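Auracyanin-B-2 (Chloroflexus aurantiacus, PDB 1QHQ) probably serves as a soluble blue copper electron carrier, accepting electrons from the membrane-bound alternative complex III. Local coordinates at residues N3-P15 and E104-G116. Numbering follows the deposited sequence. Where two conformers were deposited one is given.
Sequences NAPGGSNVVNETP and ESGSVTFRTPAPG
N9 meets R111 through both its side chain and its backbone. Its amide ND2 donates to R111 O at 2.8 Å, and the acceptor lies close to the amide plane. In return, R111 N donates to N9 O, also at 2.8 Å. A third bond, V11 N to T109 O at 3.1 Å, completes an isolated antiparallel bridge. V10 and F110 face each other in it as a non-hydrogen-bonded pair, their CA atoms 4.0 Å apart. N9 CG lies beside its own backbone N (chi1 -75°), which brings the amide alongside the end of strand 104-111. S8 OG donates to N9 OD1 at 2.9 Å, so both ends of the amide are held and its flip is fixed. With an alanine here, R111 O would probably lose its side-chain donor and S8 OG this acceptor.

This is a cupredoxin sandwich. Strand 104-111 is an outer strand of the three-stranded sheet, and segment 3-15 passes along it. G6, S8 and N9 also make backbone hydrogen bonds to strand 93-96, at the border of the other sheet. The N-terminal segment thus links the edges of the two sheets, away from the copper.

Methyl groups fill in around the bridge. V10 CG2 touches V108 CG2 at 3.8 Å. T109 CG2 packs against the carbonyl oxygens of V11 and E13. Farther out, R111 NH2 reaches the E13 carboxylate in a salt bridge, 2.8 Å from OE1, with the two planes turned 43° apart. Both residues have two modelled conformers, so this pairing is less certain. R111 NH1 has a weak bond to N40 O.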
# COMPACT_ATOMS: atom_id res chain seq x y z
N ASN A 3 1.48 14.53 1.00
CA ASN A 3 1.35 13.20 1.63
C ASN A 3 -0.12 12.83 1.75
O ASN A 3 -0.81 13.19 2.71
CB ASN A 3 2.00 13.21 3.02
CG ASN A 3 1.95 11.88 3.71
OD1 ASN A 3 1.70 10.84 3.05
ND2 ASN A 3 2.26 11.79 5.01
N ALA A 4 -0.61 12.06 0.77
CA ALA A 4 -2.03 11.70 0.76
C ALA A 4 -2.20 10.32 0.10
O ALA A 4 -1.35 9.93 -0.71
CB ALA A 4 -2.80 12.73 -0.05
N PRO A 5 -3.34 9.72 0.34
CA PRO A 5 -3.68 8.45 -0.33
C PRO A 5 -3.85 8.71 -1.81
O PRO A 5 -4.06 9.86 -2.24
CB PRO A 5 -4.93 8.00 0.36
CG PRO A 5 -5.53 9.20 1.01
CD PRO A 5 -4.40 10.16 1.26
N GLY A 6 -3.91 7.66 -2.61
CA GLY A 6 -4.04 7.87 -4.07
C GLY A 6 -4.01 6.50 -4.75
O GLY A 6 -4.20 5.47 -4.09
N GLY A 7 -3.97 6.54 -6.07
CA GLY A 7 -3.92 5.32 -6.86
C GLY A 7 -4.93 5.37 -8.00
O GLY A 7 -5.96 6.02 -7.96
N SER A 8 -4.59 4.59 -9.06
CA SER A 8 -5.47 4.55 -10.21
C SER A 8 -6.84 4.00 -9.87
O SER A 8 -7.79 4.32 -10.59
CB SER A 8 -4.85 3.74 -11.36
OG SER A 8 -4.70 2.37 -10.96
N ASN A 9 -6.98 3.15 -8.88
CA ASN A 9 -8.25 2.48 -8.60
C ASN A 9 -9.00 3.07 -7.42
O ASN A 9 -9.99 2.49 -6.97
CB ASN A 9 -7.96 0.99 -8.34
CG ASN A 9 -7.65 0.24 -9.64
OD1 ASN A 9 -7.05 0.78 -10.58
ND2 ASN A 9 -8.05 -1.02 -9.68
N VAL A 10 -8.54 4.21 -6.92
CA VAL A 10 -9.29 4.86 -5.81
C VAL A 10 -10.68 5.26 -6.25
O VAL A 10 -10.83 5.76 -7.37
CB VAL A 10 -8.53 6.10 -5.31
CG1 VAL A 10 -9.34 6.95 -4.37
CG2 VAL A 10 -7.28 5.57 -4.59
N VAL A 11 -11.67 5.00 -5.41
CA VAL A 11 -13.05 5.41 -5.74
C VAL A 11 -13.69 6.00 -4.49
O VAL A 11 -13.34 5.64 -3.35
CB VAL A 11 -13.91 4.25 -6.25
CG1 VAL A 11 -13.52 3.76 -7.63
CG2 VAL A 11 -13.96 3.10 -5.27
N ASN A 12 -14.63 6.92 -4.70
CA ASN A 12 -15.45 7.45 -3.61
C ASN A 12 -16.78 6.70 -3.61
O ASN A 12 -17.83 7.14 -4.10
CB ASN A 12 -15.67 8.96 -3.82
CG ASN A 12 -14.53 9.77 -3.20
OD1 ASN A 12 -14.06 9.41 -2.13
ND2 ASN A 12 -14.09 10.83 -3.85
N GLU A 13 -16.72 5.44 -3.18
CA GLU A 13 -17.85 4.55 -3.11
C GLU A 13 -17.91 3.86 -1.76
O GLU A 13 -16.87 3.75 -1.09
CB GLU A 13 -17.75 3.45 -4.20
CG GLU A 13 -17.96 4.06 -5.59
CD GLU A 13 -17.88 3.05 -6.71
OE1 GLU A 13 -18.68 2.10 -6.71
OE2 GLU A 13 -17.12 3.30 -7.66
N THR A 14 -19.08 3.40 -1.39
CA THR A 14 -19.21 2.70 -0.09
C THR A 14 -18.52 1.35 -0.23
O THR A 14 -18.71 0.61 -1.20
CB THR A 14 -20.68 2.54 0.29
OG1 THR A 14 -20.83 1.40 1.15
CG2 THR A 14 -21.57 2.38 -0.92
N PRO A 15 -17.66 1.02 0.74
CA PRO A 15 -16.93 -0.24 0.66
C PRO A 15 -17.86 -1.44 0.78
O PRO A 15 -18.75 -1.44 1.63
CB PRO A 15 -15.96 -0.16 1.82
CG PRO A 15 -16.24 1.05 2.58
CD PRO A 15 -17.32 1.82 1.92
N GLU A 104 0.15 6.46 13.79
CA GLU A 104 -0.87 6.99 12.90
C GLU A 104 -1.56 5.83 12.15
O GLU A 104 -1.08 4.70 12.10
CB GLU A 104 -0.27 7.96 11.87
CG GLU A 104 -0.01 9.34 12.53
CD GLU A 104 0.31 10.40 11.52
OE1 GLU A 104 0.92 10.09 10.48
OE2 GLU A 104 0.02 11.60 11.77
N SER A 105 -2.77 6.12 11.71
CA SER A 105 -3.59 5.17 10.95
C SER A 105 -4.17 5.91 9.73
O SER A 105 -4.42 7.09 9.80
CB SER A 105 -4.77 4.70 11.81
OG SER A 105 -4.28 3.85 12.86
N GLY A 106 -4.25 5.18 8.62
CA GLY A 106 -4.77 5.85 7.40
C GLY A 106 -5.40 4.79 6.51
O GLY A 106 -5.02 3.62 6.52
N SER A 107 -6.41 5.23 5.75
CA SER A 107 -7.08 4.23 4.88
C SER A 107 -6.90 4.62 3.42
O SER A 107 -6.66 5.77 3.06
CB SER A 107 -8.57 4.17 5.21
OG SER A 107 -8.76 3.78 6.58
N VAL A 108 -7.27 3.63 2.57
CA VAL A 108 -7.47 3.93 1.15
C VAL A 108 -8.67 3.10 0.65
O VAL A 108 -8.80 1.97 1.06
CB VAL A 108 -6.24 3.73 0.30
CG1 VAL A 108 -5.70 2.32 0.32
CG2 VAL A 108 -6.46 4.22 -1.14
N THR A 109 -9.54 3.74 -0.12
CA THR A 109 -10.75 3.03 -0.61
C THR A 109 -10.63 2.91 -2.11
O THR A 109 -10.42 3.92 -2.81
CB THR A 109 -12.01 3.79 -0.24
OG1 THR A 109 -12.14 3.81 1.21
CG2 THR A 109 -13.27 3.09 -0.82
N PHE A 110 -10.65 1.68 -2.59
CA PHE A 110 -10.35 1.42 -3.98
C PHE A 110 -11.18 0.27 -4.53
O PHE A 110 -11.59 -0.61 -3.78
CB PHE A 110 -8.86 1.19 -4.21
CG PHE A 110 -8.32 -0.07 -3.57
CD1 PHE A 110 -8.06 -0.12 -2.22
CD2 PHE A 110 -8.10 -1.21 -4.33
CE1 PHE A 110 -7.58 -1.28 -1.64
CE2 PHE A 110 -7.66 -2.39 -3.76
CZ PHE A 110 -7.33 -2.40 -2.39
N ARG A 111 -11.25 0.21 -5.86
CA ARG A 111 -11.85 -0.96 -6.52
C ARG A 111 -10.72 -1.95 -6.83
O ARG A 111 -9.72 -1.60 -7.45
CB ARG A 111 -12.59 -0.55 -7.80
CG ARG A 111 -13.30 -1.75 -8.45
CD ARG A 111 -14.19 -1.28 -9.59
NE ARG A 111 -15.20 -0.32 -9.12
CZ ARG A 111 -16.37 -0.68 -8.61
NH1 ARG A 111 -16.65 -1.98 -8.49
NH2 ARG A 111 -17.25 0.20 -8.18
N THR A 112 -10.88 -3.16 -6.31
CA THR A 112 -9.82 -4.16 -6.60
C THR A 112 -9.76 -4.42 -8.10
O THR A 112 -10.77 -4.30 -8.81
CB THR A 112 -10.14 -5.46 -5.86
OG1 THR A 112 -11.47 -5.85 -6.25
CG2 THR A 112 -10.12 -5.28 -4.34
N PRO A 113 -8.60 -4.78 -8.60
CA PRO A 113 -8.36 -5.08 -9.99
C PRO A 113 -8.90 -6.44 -10.41
O PRO A 113 -9.68 -7.06 -9.66
CB PRO A 113 -6.82 -5.03 -10.08
CG PRO A 113 -6.42 -5.61 -8.74
CD PRO A 113 -7.37 -4.93 -7.77
N ALA A 114 -8.57 -6.89 -11.61
CA ALA A 114 -9.06 -8.21 -12.11
C ALA A 114 -8.44 -9.34 -11.33
O ALA A 114 -7.39 -9.12 -10.66
CB ALA A 114 -8.56 -8.29 -13.57
N PRO A 115 -8.93 -10.54 -11.41
CA PRO A 115 -8.37 -11.69 -10.71
C PRO A 115 -6.92 -11.82 -11.10
O PRO A 115 -6.52 -11.55 -12.25
CB PRO A 115 -9.18 -12.89 -11.27
CG PRO A 115 -10.54 -12.23 -11.52
CD PRO A 115 -10.14 -10.92 -12.20
N GLY A 116 -6.04 -12.13 -10.12
CA GLY A 116 -4.62 -12.23 -10.42
C GLY A 116 -3.87 -12.02 -9.06
O GLY A 116 -4.51 -12.04 -8.04